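Side-chain contacts in assembly chaperone of ribosomal protein L4 (Acl4) (Chaetomium thermophilum, PDB 5TQB), which probably escorts newly made ribosomal protein L4 as its dedicated assembly chaperone, holding it against a scaffold built of TPR-like helical hairpins: residues V194-E199 with L238-M243; R210-W215 with V232-L237; V152-M157 with W188-N193. All blocks are in the same frame, centred on the assembly; numbering follows the deposited sequence.

Interaction 1: V194-E199 with L238-M243; sequences VRISQE and LIEVDM
The flat carboxylate of Glu240 is turned away from Ile196, and it is the methylene CG beneath it that lies against the isoleucine, 3.8 Å from Ile196 CG2. Both carboxylate oxygens of Glu240 are taken by the chain of another protein: OE1 and OE2 accept from its backbone, and OE2 also forms a salt bridge with a basic side chain there. The contact joins the C-terminal ends of helices 185-197 and 228-240, with helix 201-212 between them in the chain, consistent with a TPR-like stack of helices. Each end is finished by a Schellman motif, with Glu199 and Asp242 as the C-prime residues at positive phi.

Ile196 supplies the whole of one side. Its CG1 lies beside the backbone N (chi1 -67°) and reaches Val241 CG1 at 3.6 Å, the two side chains crossing at roughly a right angle; this leaves CG2 anti to that N, against Glu240. CD1 continues over the same valine methyl and also approaches Glu240 CG. Helix 201-212 closes in through Ala204 on Ile196 and Leu208 on Val241. With an alanine here, Val241 CG1 and Glu240 CG would probably lose the isoleucine branches that cover them, leaving a gap between the two helix ends.

Two other flat groups pair within 194-199, Arg195 on the helix and Gln198 in the turn just after it. The guanidinium of Arg195 also pairs with Glu171, and its NH1 donates to a lone pair of Gln198 OE1 in the carbonyl plane through a bent bond (N-H...O 131°), with that oxygen 29° out of the guanidinium plane and 2.9 Å from NH1.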
ATOM      1  N   VAL B 194       6.492  17.741  12.000  1.00 67.98           N
ATOM      2  CA  VAL B 194       7.027  18.619  13.043  1.00 70.60           C
ATOM      3  C   VAL B 194       6.919  20.092  12.649  1.00 70.55           C
ATOM      4  O   VAL B 194       6.398  20.907  13.408  1.00 74.08           O
ATOM      5  CB  VAL B 194       8.508  18.282  13.352  1.00 65.22           C
ATOM      6  CG1 VAL B 194       9.107  19.277  14.342  1.00 66.11           C
ATOM      7  CG2 VAL B 194       8.629  16.860  13.893  1.00 61.30           C
ATOM      8  N   ARG B 195       7.418  20.419  11.461  1.00 69.39           N
ATOM      9  CA  ARG B 195       7.418  21.790  10.959  1.00 71.52           C
ATOM     10  C   ARG B 195       6.031  22.444  11.010  1.00 73.71           C
ATOM     11  O   ARG B 195       5.898  23.588  11.461  1.00 74.92           O
ATOM     12  CB  ARG B 195       7.963  21.816   9.528  1.00 72.77           C
ATOM     13  CG  ARG B 195       9.448  21.486   9.427  1.00 76.44           C
ATOM     14  CD  ARG B 195      10.312  22.650   9.881  1.00 81.62           C
ATOM     15  NE  ARG B 195      11.739  22.342   9.799  1.00 82.57           N
ATOM     16  CZ  ARG B 195      12.433  21.735  10.757  1.00 81.64           C
ATOM     17  NH1 ARG B 195      11.843  21.356  11.882  1.00 81.54           N
ATOM     18  NH2 ARG B 195      13.725  21.502  10.589  1.00 82.46           N
ATOM     19  N   ILE B 196       5.011  21.715  10.558  1.00 69.43           N
ATOM     20  CA  ILE B 196       3.631  22.201  10.575  1.00 67.04           C
ATOM     21  C   ILE B 196       3.248  22.660  11.976  1.00 68.60           C
ATOM     22  O   ILE B 196       2.726  23.763  12.161  1.00 69.49           O
ATOM     23  CB  ILE B 196       2.639  21.104  10.119  1.00 64.01           C
ATOM     24  CG1 ILE B 196       2.843  20.776   8.639  1.00 64.97           C
ATOM     25  CG2 ILE B 196       1.194  21.550  10.332  1.00 62.24           C
ATOM     26  CD1 ILE B 196       2.184  19.467   8.184  1.00 59.77           C
ATOM     27  N   SER B 197       3.510  21.810  12.960  1.00 67.21           N
ATOM     28  CA  SER B 197       3.204  22.139  14.342  1.00 70.44           C
ATOM     29  C   SER B 197       4.146  23.200  14.915  1.00 72.98           C
ATOM     30  O   SER B 197       3.929  23.686  16.024  1.00 71.51           O
ATOM     31  CB  SER B 197       3.232  20.881  15.203  1.00 69.00           C
ATOM     32  OG  SER B 197       2.018  20.164  15.061  1.00 69.91           O
ATOM     33  N   GLN B 198       5.182  23.554  14.161  1.00 74.94           N
ATOM     34  CA  GLN B 198       6.081  24.639  14.548  1.00 77.14           C
ATOM     35  C   GLN B 198       5.727  25.924  13.811  1.00 77.35           C
ATOM     36  O   GLN B 198       6.472  26.899  13.869  1.00 80.40           O
ATOM     37  CB  GLN B 198       7.529  24.270  14.242  1.00 77.94           C
ATOM     38  CG  GLN B 198       8.097  23.186  15.129  1.00 76.06           C
ATOM     39  CD  GLN B 198       9.504  22.809  14.727  1.00 74.75           C
ATOM     40  OE1 GLN B 198       9.814  22.702  13.539  1.00 68.61           O
ATOM     41  NE2 GLN B 198      10.369  22.620  15.713  1.00 79.83           N
ATOM     42  N   GLU B 199       4.594  25.913  13.114  1.00 76.82           N
ATOM     43  CA  GLU B 199       4.151  27.062  12.330  1.00 80.63           C
ATOM     44  C   GLU B 199       5.182  27.427  11.263  1.00 80.61           C
ATOM     45  O   GLU B 199       5.311  28.593  10.884  1.00 83.32           O
ATOM     46  CB  GLU B 199       3.876  28.263  13.243  1.00 86.14           C
ATOM     47  CG  GLU B 199       2.993  27.929  14.439  1.00 89.89           C
ATOM     48  CD  GLU B 199       2.836  29.089  15.408  1.00 97.08           C
ATOM     49  OE1 GLU B 199       3.231  30.223  15.059  1.00103.72           O
ATOM     50  OE2 GLU B 199       2.319  28.863  16.524  1.00 95.53           O
ATOM     51  N   LEU B 238      -0.509  16.854   3.239  1.00 61.50           N
ATOM     52  CA  LEU B 238      -0.583  17.600   1.982  1.00 60.18           C
ATOM     53  C   LEU B 238      -1.758  18.581   1.933  1.00 59.46           C
ATOM     54  O   LEU B 238      -1.629  19.686   1.404  1.00 59.58           O
ATOM     55  CB  LEU B 238      -0.693  16.636   0.800  1.00 59.05           C
ATOM     56  CG  LEU B 238       0.557  15.844   0.417  1.00 57.19           C
ATOM     57  CD1 LEU B 238       0.212  14.861  -0.685  1.00 55.39           C
ATOM     58  CD2 LEU B 238       1.681  16.763  -0.031  1.00 55.40           C
ATOM     59  N   ILE B 239      -2.906  18.167   2.458  1.00 57.68           N
ATOM     60  CA  ILE B 239      -4.073  19.039   2.501  1.00 61.83           C
ATOM     61  C   ILE B 239      -3.842  20.136   3.540  1.00 65.73           C
ATOM     62  O   ILE B 239      -4.261  21.276   3.357  1.00 69.07           O
ATOM     63  CB  ILE B 239      -5.352  18.251   2.835  1.00 61.21           C
ATOM     64  CG1 ILE B 239      -5.611  17.193   1.766  1.00 61.95           C
ATOM     65  CG2 ILE B 239      -6.559  19.174   2.905  1.00 67.36           C
ATOM     66  CD1 ILE B 239      -6.614  16.140   2.183  1.00 64.65           C
ATOM     67  N   GLU B 240      -3.156  19.776   4.620  1.00 66.16           N
ATOM     68  CA  GLU B 240      -2.840  20.705   5.693  1.00 68.52           C
ATOM     69  C   GLU B 240      -2.082  21.923   5.174  1.00 70.26           C
ATOM     70  O   GLU B 240      -2.442  23.060   5.488  1.00 71.12           O
ATOM     71  CB  GLU B 240      -2.014  19.996   6.770  1.00 70.92           C
ATOM     72  CG  GLU B 240      -1.716  20.846   8.004  1.00 75.94           C
ATOM     73  CD  GLU B 240      -2.920  21.022   8.913  1.00 78.79           C
ATOM     74  OE1 GLU B 240      -3.588  20.010   9.215  1.00 76.23           O
ATOM     75  OE2 GLU B 240      -3.197  22.170   9.329  1.00 82.82           O
ATOM     76  N   VAL B 241      -1.042  21.685   4.376  1.00 69.34           N
ATOM     77  CA  VAL B 241      -0.179  22.765   3.894  1.00 68.20           C
ATOM     78  C   VAL B 241      -0.461  23.155   2.439  1.00 67.32           C
ATOM     79  O   VAL B 241       0.432  23.625   1.729  1.00 66.97           O
ATOM     80  CB  VAL B 241       1.313  22.403   4.055  1.00 70.10           C
ATOM     81  CG1 VAL B 241       1.638  22.136   5.520  1.00 69.22           C
ATOM     82  CG2 VAL B 241       1.661  21.202   3.210  1.00 68.46           C
ATOM     83  N   ASP B 242      -1.701  22.944   2.004  1.00 68.29           N
ATOM     84  CA  ASP B 242      -2.212  23.499   0.744  1.00 73.32           C
ATOM     85  C   ASP B 242      -1.544  22.950  -0.517  1.00 75.82           C
ATOM     86  O   ASP B 242      -1.312  23.695  -1.471  1.00 76.64           O
ATOM     87  CB  ASP B 242      -2.102  25.027   0.750  1.00 80.84           C
ATOM     88  CG  ASP B 242      -2.800  25.658   1.940  1.00 85.15           C
ATOM     89  OD1 ASP B 242      -4.038  25.829   1.876  1.00 88.34           O
ATOM     90  OD2 ASP B 242      -2.113  25.979   2.936  1.00 83.98           O
HETATM   91  N   MSE B 243      -1.240  21.654  -0.515  1.00 75.44           N
HETATM   92  CA  MSE B 243      -0.750  20.975  -1.709  1.00 76.31           C
HETATM   93  C   MSE B 243      -1.783  19.940  -2.156  1.00 72.97           C
HETATM   94  O   MSE B 243      -1.498  18.742  -2.255  1.00 68.80           O
HETATM   95  CB  MSE B 243       0.608  20.322  -1.440  1.00 79.29           C
HETATM   96  CG  MSE B 243       1.783  21.287  -1.533  1.00 84.53           C
HETATM   97 SE   MSE B 243       3.496  20.412  -1.184  1.00103.99          SE
HETATM   98  CE  MSE B 243       3.253  20.164   0.700  1.00 66.33           C
TER

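Interaction 2: R210-W215 with V232-L237; sequences RSLGLW and VSLVRL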
ATOM      1  N   ARG B 210      10.093  16.986  -1.095  1.00 76.65           N
ATOM      2  CA  ARG B 210      11.287  16.152  -1.142  1.00 76.62           C
ATOM      3  C   ARG B 210      10.955  14.673  -0.970  1.00 76.25           C
ATOM      4  O   ARG B 210      11.515  13.825  -1.663  1.00 78.12           O
ATOM      5  CB  ARG B 210      12.288  16.581  -0.073  1.00 76.81           C
ATOM      6  CG  ARG B 210      13.477  15.655   0.019  1.00 75.85           C
ATOM      7  CD  ARG B 210      14.664  16.333   0.643  1.00 77.97           C
ATOM      8  NE  ARG B 210      15.827  15.455   0.643  1.00 82.34           N
ATOM      9  CZ  ARG B 210      17.018  15.794   1.116  1.00 86.89           C
ATOM     10  NH1 ARG B 210      17.213  17.001   1.631  1.00 88.45           N
ATOM     11  NH2 ARG B 210      18.018  14.923   1.075  1.00 88.18           N
ATOM     12  N   SER B 211      10.050  14.367  -0.045  1.00 72.43           N
ATOM     13  CA  SER B 211       9.650  12.989   0.197  1.00 71.36           C
ATOM     14  C   SER B 211       8.967  12.404  -1.030  1.00 72.78           C
ATOM     15  O   SER B 211       9.169  11.240  -1.362  1.00 72.60           O
ATOM     16  CB  SER B 211       8.706  12.902   1.395  1.00 71.82           C
ATOM     17  OG  SER B 211       7.452  13.489   1.098  1.00 75.12           O
ATOM     18  N   LEU B 212       8.155  13.214  -1.699  1.00 73.99           N
ATOM     19  CA  LEU B 212       7.450  12.772  -2.895  1.00 72.70           C
ATOM     20  C   LEU B 212       8.424  12.477  -4.031  1.00 73.27           C
ATOM     21  O   LEU B 212       8.242  11.524  -4.783  1.00 74.01           O
ATOM     22  CB  LEU B 212       6.448  13.836  -3.338  1.00 73.47           C
ATOM     23  CG  LEU B 212       5.201  13.975  -2.465  1.00 73.91           C
ATOM     24  CD1 LEU B 212       4.481  15.281  -2.764  1.00 77.06           C
ATOM     25  CD2 LEU B 212       4.275  12.798  -2.685  1.00 71.09           C
ATOM     26  N   GLY B 213       9.466  13.293  -4.144  1.00 74.75           N
ATOM     27  CA  GLY B 213      10.442  13.137  -5.207  1.00 75.39           C
ATOM     28  C   GLY B 213      11.251  11.858  -5.098  1.00 75.61           C
ATOM     29  O   GLY B 213      12.028  11.534  -5.994  1.00 78.07           O
ATOM     30  N   LEU B 214      11.062  11.129  -4.002  1.00 73.10           N
ATOM     31  CA  LEU B 214      11.803   9.900  -3.755  1.00 69.79           C
ATOM     32  C   LEU B 214      11.023   8.644  -4.132  1.00 70.59           C
ATOM     33  O   LEU B 214      11.570   7.545  -4.053  1.00 75.27           O
ATOM     34  CB  LEU B 214      12.213   9.821  -2.280  1.00 66.15           C
ATOM     35  CG  LEU B 214      13.222  10.872  -1.814  1.00 65.63           C
ATOM     36  CD1 LEU B 214      13.303  10.894  -0.306  1.00 66.29           C
ATOM     37  CD2 LEU B 214      14.601  10.620  -2.403  1.00 67.02           C
ATOM     38  N   TRP B 215       9.762   8.786  -4.540  1.00 69.04           N
ATOM     39  CA  TRP B 215       8.952   7.604  -4.849  1.00 68.12           C
ATOM     40  C   TRP B 215       7.866   7.772  -5.919  1.00 72.23           C
ATOM     41  O   TRP B 215       7.459   6.783  -6.530  1.00 70.40           O
ATOM     42  CB  TRP B 215       8.322   7.040  -3.568  1.00 66.57           C
ATOM     43  CG  TRP B 215       7.231   7.890  -2.984  1.00 69.03           C
ATOM     44  CD1 TRP B 215       7.374   8.883  -2.063  1.00 68.53           C
ATOM     45  CD2 TRP B 215       5.828   7.813  -3.276  1.00 69.20           C
ATOM     46  NE1 TRP B 215       6.151   9.433  -1.763  1.00 68.41           N
ATOM     47  CE2 TRP B 215       5.185   8.796  -2.495  1.00 67.23           C
ATOM     48  CE3 TRP B 215       5.054   7.010  -4.125  1.00 67.59           C
ATOM     49  CZ2 TRP B 215       3.806   9.000  -2.533  1.00 66.27           C
ATOM     50  CZ3 TRP B 215       3.682   7.213  -4.162  1.00 68.48           C
ATOM     51  CH2 TRP B 215       3.073   8.201  -3.370  1.00 68.75           C
ATOM     52  N   VAL B 232      -1.520   7.495   3.710  1.00 51.17           N
ATOM     53  CA  VAL B 232      -2.720   8.135   4.218  1.00 54.10           C
ATOM     54  C   VAL B 232      -2.295   9.346   5.043  1.00 56.21           C
ATOM     55  O   VAL B 232      -2.806  10.450   4.849  1.00 57.23           O
ATOM     56  CB  VAL B 232      -3.565   7.171   5.075  1.00 56.35           C
ATOM     57  CG1 VAL B 232      -4.752   7.900   5.711  1.00 58.38           C
ATOM     58  CG2 VAL B 232      -4.054   6.008   4.230  1.00 58.96           C
ATOM     59  N   SER B 233      -1.346   9.130   5.951  1.00 54.20           N
ATOM     60  CA  SER B 233      -0.797  10.202   6.770  1.00 56.09           C
ATOM     61  C   SER B 233      -0.259  11.315   5.885  1.00 55.15           C
ATOM     62  O   SER B 233      -0.413  12.507   6.191  1.00 49.79           O
ATOM     63  CB  SER B 233       0.312   9.657   7.669  1.00 60.06           C
ATOM     64  OG  SER B 233       1.146  10.689   8.163  1.00 63.11           O
ATOM     65  N   LEU B 234       0.361  10.922   4.777  1.00 52.87           N
ATOM     66  CA  LEU B 234       0.912  11.885   3.833  1.00 53.34           C
ATOM     67  C   LEU B 234      -0.176  12.807   3.283  1.00 57.23           C
ATOM     68  O   LEU B 234       0.004  14.021   3.235  1.00 62.81           O
ATOM     69  CB  LEU B 234       1.615  11.162   2.686  1.00 50.13           C
ATOM     70  CG  LEU B 234       2.122  12.051   1.553  1.00 52.60           C
ATOM     71  CD1 LEU B 234       3.206  12.996   2.059  1.00 54.21           C
ATOM     72  CD2 LEU B 234       2.626  11.199   0.412  1.00 54.79           C
ATOM     73  N   VAL B 235      -1.302  12.229   2.875  1.00 54.68           N
ATOM     74  CA  VAL B 235      -2.394  13.013   2.305  1.00 55.86           C
ATOM     75  C   VAL B 235      -2.891  14.076   3.283  1.00 56.15           C
ATOM     76  O   VAL B 235      -3.224  15.189   2.874  1.00 53.73           O
ATOM     77  CB  VAL B 235      -3.566  12.115   1.873  1.00 54.06           C
ATOM     78  CG1 VAL B 235      -4.780  12.941   1.488  1.00 55.74           C
ATOM     79  CG2 VAL B 235      -3.157  11.250   0.697  1.00 57.51           C
ATOM     80  N   ARG B 236      -2.947  13.725   4.567  1.00 55.34           N
ATOM     81  CA  ARG B 236      -3.396  14.650   5.601  1.00 59.48           C
ATOM     82  C   ARG B 236      -2.413  15.815   5.703  1.00 60.44           C
ATOM     83  O   ARG B 236      -2.820  16.971   5.834  1.00 61.36           O
ATOM     84  CB  ARG B 236      -3.530  13.936   6.950  1.00 61.86           C
ATOM     85  CG  ARG B 236      -4.689  12.942   7.027  1.00 59.17           C
ATOM     86  CD  ARG B 236      -4.574  12.006   8.239  1.00 60.15           C
ATOM     87  NE  ARG B 236      -4.624  12.715   9.523  1.00 65.99           N
ATOM     88  CZ  ARG B 236      -5.693  12.798  10.320  1.00 66.66           C
ATOM     89  NH1 ARG B 236      -6.840  12.217   9.990  1.00 67.49           N
ATOM     90  NH2 ARG B 236      -5.615  13.469  11.465  1.00 65.81           N
ATOM     91  N   LEU B 237      -1.124  15.505   5.611  1.00 57.51           N
ATOM     92  CA  LEU B 237      -0.087  16.531   5.616  1.00 60.26           C
ATOM     93  C   LEU B 237      -0.183  17.437   4.390  1.00 61.81           C
ATOM     94  O   LEU B 237       0.043  18.639   4.487  1.00 62.70           O
ATOM     95  CB  LEU B 237       1.304  15.895   5.666  1.00 60.48           C
ATOM     96  CG  LEU B 237       1.652  15.064   6.904  1.00 58.96           C
ATOM     97  CD1 LEU B 237       3.028  14.465   6.738  1.00 61.34           C
ATOM     98  CD2 LEU B 237       1.590  15.885   8.165  1.00 58.21           C
TER
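Leu234 carries this contact alone for helix 228-240, and one of its methyls does most of the work. CD2 lies 3.9 Å from Leu212 CD2 and is equally close to Trp215 CZ2, so it sits over the junction where the leucine branch and the indole edge meet. The methyl meets the tryptophan near the plane of the six-membered ring, instead of resting on a face, and the two side chains run past each other in opposite directions. With CG placed between its backbone N and carbonyl carbon (chi1 71°), Trp215 turns its indole back toward helix 228-240. The end of helix 201-212 and the turn after it thus pack on the next helix, consistent with successive helices of a TPR-like stack.

Around this tight centre the join is looser. The other methyl, CD1, comes only to 4.4 Å from Ser211 OG, and at their nearest the two backbones, at Leu212 and Leu234, keep their CA atoms 9.4 Å apart. Farther out, Arg210 and Gly213 are exposed and Leu214 is partly so, which marks the solvent side. On the buried side, Val225 and Pro226 of the connecting loop pack on the indole, and Glu246 of helix 244-257 touches Leu212.

Within the two segments, the polar side-chain atom nearest the CD1 of Leu234 is Ser211 OG, which is bonded to Leu208 O; Gln189 of helix 185-197 also packs on the leucine. What binds the segments directly is therefore apolar packing, whose strength depends on how closely the side chains fit and not on the direction of any bond.

Interaction 3: V152-M157 with W188-N193; sequences VVEVYM and WQTVAN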
ATOM      1  N   VAL B 152       8.339   7.483  17.391  1.00 53.46           N
ATOM      2  CA  VAL B 152       8.453   8.156  18.683  1.00 57.81           C
ATOM      3  C   VAL B 152       8.058   9.631  18.571  1.00 58.72           C
ATOM      4  O   VAL B 152       7.396  10.172  19.456  1.00 60.03           O
ATOM      5  CB  VAL B 152       9.882   8.024  19.257  1.00 60.72           C
ATOM      6  CG1 VAL B 152      10.022   8.792  20.565  1.00 63.93           C
ATOM      7  CG2 VAL B 152      10.214   6.561  19.483  1.00 60.23           C
ATOM      8  N   VAL B 153       8.465  10.273  17.478  1.00 59.87           N
ATOM      9  CA  VAL B 153       8.056  11.643  17.189  1.00 62.17           C
ATOM     10  C   VAL B 153       6.540  11.787  17.293  1.00 63.47           C
ATOM     11  O   VAL B 153       6.039  12.730  17.909  1.00 66.24           O
ATOM     12  CB  VAL B 153       8.523  12.087  15.775  1.00 68.17           C
ATOM     13  CG1 VAL B 153       7.841  13.389  15.348  1.00 68.46           C
ATOM     14  CG2 VAL B 153      10.040  12.254  15.737  1.00 67.85           C
ATOM     15  N   GLU B 154       5.821  10.837  16.703  1.00 61.33           N
ATOM     16  CA  GLU B 154       4.364  10.899  16.629  1.00 61.03           C
ATOM     17  C   GLU B 154       3.702  10.660  17.992  1.00 63.03           C
ATOM     18  O   GLU B 154       2.598  11.152  18.244  1.00 63.46           O
ATOM     19  CB  GLU B 154       3.846   9.907  15.578  1.00 60.77           C
ATOM     20  CG  GLU B 154       4.208  10.303  14.140  1.00 63.29           C
ATOM     21  CD  GLU B 154       4.201   9.124  13.155  1.00 66.85           C
ATOM     22  OE1 GLU B 154       3.663   8.045  13.496  1.00 63.38           O
ATOM     23  OE2 GLU B 154       4.743   9.280  12.035  1.00 66.79           O
ATOM     24  N   VAL B 155       4.367   9.918  18.874  1.00 62.18           N
ATOM     25  CA  VAL B 155       3.871   9.761  20.241  1.00 61.51           C
ATOM     26  C   VAL B 155       3.970  11.098  20.981  1.00 62.71           C
ATOM     27  O   VAL B 155       3.069  11.468  21.740  1.00 59.01           O
ATOM     28  CB  VAL B 155       4.649   8.683  21.026  1.00 60.92           C
ATOM     29  CG1 VAL B 155       4.109   8.553  22.438  1.00 59.88           C
ATOM     30  CG2 VAL B 155       4.566   7.336  20.322  1.00 61.60           C
ATOM     31  N   TYR B 156       5.065  11.822  20.755  1.00 62.81           N
ATOM     32  CA  TYR B 156       5.283  13.093  21.438  1.00 65.75           C
ATOM     33  C   TYR B 156       4.400  14.210  20.892  1.00 66.56           C
ATOM     34  O   TYR B 156       4.276  15.264  21.515  1.00 69.79           O
ATOM     35  CB  TYR B 156       6.759  13.502  21.382  1.00 68.51           C
ATOM     36  CG  TYR B 156       7.582  12.870  22.480  1.00 69.53           C
ATOM     37  CD1 TYR B 156       7.450  13.286  23.801  1.00 71.36           C
ATOM     38  CD2 TYR B 156       8.479  11.855  22.201  1.00 69.63           C
ATOM     39  CE1 TYR B 156       8.192  12.706  24.808  1.00 73.01           C
ATOM     40  CE2 TYR B 156       9.228  11.270  23.202  1.00 71.73           C
ATOM     41  CZ  TYR B 156       9.080  11.693  24.501  1.00 74.81           C
ATOM     42  OH  TYR B 156       9.833  11.102  25.490  1.00 76.88           O
HETATM   43  N   MSE B 157       3.785  13.974  19.735  1.00 64.75           N
HETATM   44  CA  MSE B 157       2.861  14.941  19.151  1.00 63.31           C
HETATM   45  C   MSE B 157       1.417  14.493  19.344  1.00 61.24           C
HETATM   46  O   MSE B 157       0.492  15.128  18.839  1.00 59.42           O
HETATM   47  CB  MSE B 157       3.162  15.144  17.670  1.00 65.25           C
HETATM   48  CG  MSE B 157       4.546  15.705  17.402  1.00 67.07           C
HETATM   49 SE   MSE B 157       4.882  15.994  15.509  1.00102.56          SE
HETATM   50  CE  MSE B 157       3.699  17.514  15.241  1.00 84.75           C
ATOM     51  N   TRP B 188      11.357  12.516   5.773  1.00 64.07           N
ATOM     52  CA  TRP B 188      11.038  13.883   5.377  1.00 67.65           C
ATOM     53  C   TRP B 188       9.562  14.186   5.585  1.00 66.74           C
ATOM     54  O   TRP B 188       9.172  15.328   5.832  1.00 64.30           O
ATOM     55  CB  TRP B 188      11.461  14.112   3.930  1.00 67.15           C
ATOM     56  CG  TRP B 188      12.938  14.018   3.804  1.00 68.87           C
ATOM     57  CD1 TRP B 188      13.652  13.002   3.245  1.00 69.15           C
ATOM     58  CD2 TRP B 188      13.895  14.964   4.291  1.00 71.30           C
ATOM     59  NE1 TRP B 188      14.997  13.264   3.340  1.00 71.56           N
ATOM     60  CE2 TRP B 188      15.172  14.462   3.981  1.00 72.67           C
ATOM     61  CE3 TRP B 188      13.794  16.190   4.955  1.00 72.02           C
ATOM     62  CZ2 TRP B 188      16.339  15.146   4.306  1.00 75.75           C
ATOM     63  CZ3 TRP B 188      14.955  16.869   5.277  1.00 74.20           C
ATOM     64  CH2 TRP B 188      16.210  16.345   4.953  1.00 77.28           C
ATOM     65  N   GLN B 189       8.752  13.140   5.505  1.00 66.26           N
ATOM     66  CA  GLN B 189       7.348  13.232   5.848  1.00 65.11           C
ATOM     67  C   GLN B 189       7.222  13.656   7.311  1.00 63.68           C
ATOM     68  O   GLN B 189       6.407  14.516   7.661  1.00 60.07           O
ATOM     69  CB  GLN B 189       6.701  11.871   5.630  1.00 63.49           C
ATOM     70  CG  GLN B 189       5.206  11.901   5.513  1.00 65.67           C
ATOM     71  CD  GLN B 189       4.671  10.668   4.818  1.00 63.11           C
ATOM     72  OE1 GLN B 189       5.025  10.381   3.672  1.00 63.16           O
ATOM     73  NE2 GLN B 189       3.817   9.929   5.512  1.00 63.93           N
ATOM     74  N   THR B 190       8.057  13.057   8.154  1.00 60.78           N
ATOM     75  CA  THR B 190       8.005  13.297   9.590  1.00 59.35           C
ATOM     76  C   THR B 190       8.608  14.651   9.929  1.00 61.55           C
ATOM     77  O   THR B 190       8.192  15.294  10.891  1.00 62.45           O
ATOM     78  CB  THR B 190       8.729  12.176  10.363  1.00 54.96           C
ATOM     79  OG1 THR B 190       8.119  10.923  10.044  1.00 56.50           O
ATOM     80  CG2 THR B 190       8.647  12.387  11.869  1.00 54.01           C
ATOM     81  N   VAL B 191       9.586  15.081   9.139  1.00 62.21           N
ATOM     82  CA  VAL B 191      10.156  16.409   9.297  1.00 64.11           C
ATOM     83  C   VAL B 191       9.047  17.432   9.057  1.00 66.99           C
ATOM     84  O   VAL B 191       8.911  18.401   9.802  1.00 69.52           O
ATOM     85  CB  VAL B 191      11.345  16.630   8.328  1.00 63.58           C
ATOM     86  CG1 VAL B 191      11.693  18.112   8.194  1.00 63.32           C
ATOM     87  CG2 VAL B 191      12.566  15.853   8.796  1.00 63.88           C
ATOM     88  N   ALA B 192       8.240  17.198   8.027  1.00 67.01           N
ATOM     89  CA  ALA B 192       7.150  18.107   7.690  1.00 69.00           C
ATOM     90  C   ALA B 192       6.118  18.157   8.812  1.00 68.12           C
ATOM     91  O   ALA B 192       5.621  19.231   9.162  1.00 66.86           O
ATOM     92  CB  ALA B 192       6.494  17.680   6.391  1.00 68.78           C
ATOM     93  N   ASN B 193       5.807  16.988   9.366  1.00 65.41           N
ATOM     94  CA  ASN B 193       4.852  16.869  10.458  1.00 64.07           C
ATOM     95  C   ASN B 193       5.232  17.813  11.584  1.00 66.66           C
ATOM     96  O   ASN B 193       4.408  18.601  12.047  1.00 68.04           O
ATOM     97  CB  ASN B 193       4.820  15.433  10.979  1.00 65.15           C
ATOM     98  CG  ASN B 193       3.429  14.986  11.384  1.00 66.11           C
ATOM     99  OD1 ASN B 193       2.597  15.793  11.794  1.00 68.61           O
ATOM    100  ND2 ASN B 193       3.168  13.690  11.264  1.00 64.80           N
TER
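Val153 and Thr190 provide the apolar part of this contact, reaching toward each other tip to tip. Thr190 CG2 lies 3.7 Å from Val153 CG1 and comes almost as near to CB and CG2 of the valine, so the methyl faces the branch point of the valine. With chi1 at -58° the threonine puts this methyl opposite its backbone N and leaves OG1 beside that N, where it bonds to Glu186 O one turn earlier in the helix.

The polar groups meet more distantly. Glu154 OE2 and Thr190 OG1 stand 4.2 Å apart and are not bonded; the carboxylate is engaged instead by the chain of another protein, through a salt bridge at OE2 and a backbone bond at OE1. Asn193 OD1 likewise accepts from a basic side chain of that protein.

A third kind of contact is made by the selenomethionine Met157, whose methyl touches oxygens. Its chain bends at chi3 (71°), and the terminal CE thereby lies 3.4 Å from the backbone O of Asn193 and 4.0 Å from OD1 of the same residue.

The two helices, 131-156 and 185-197, face each other within a wholly helical stack: helix 166-180 packs on Val153 through Leu173, and helix 228-240 brings Leu237 against Asn193.

In the fold
Followed from the N terminus, the chain first meets interaction 3, where helix 131-156 is joined to helix 185-197 and a loop containing helix 166-180 is closed. Interaction 1 opens only afterwards, farther along helix 185-197, and closes on the end of helix 228-240. Interaction 2 falls entirely within that second loop, bringing the end of helix 201-212 onto an earlier turn of helix 228-240. No two of the loops cross. Helix 185-197 serves interactions 1 and 3, helix 228-240 serves 1 and 2, and the centres lie about 12 to 13 Å apart. Direct packing, such as Ile196 on Leu237 and Val194 on Val153, joins them in one continuous buried core, consistent with a TPR-like stack.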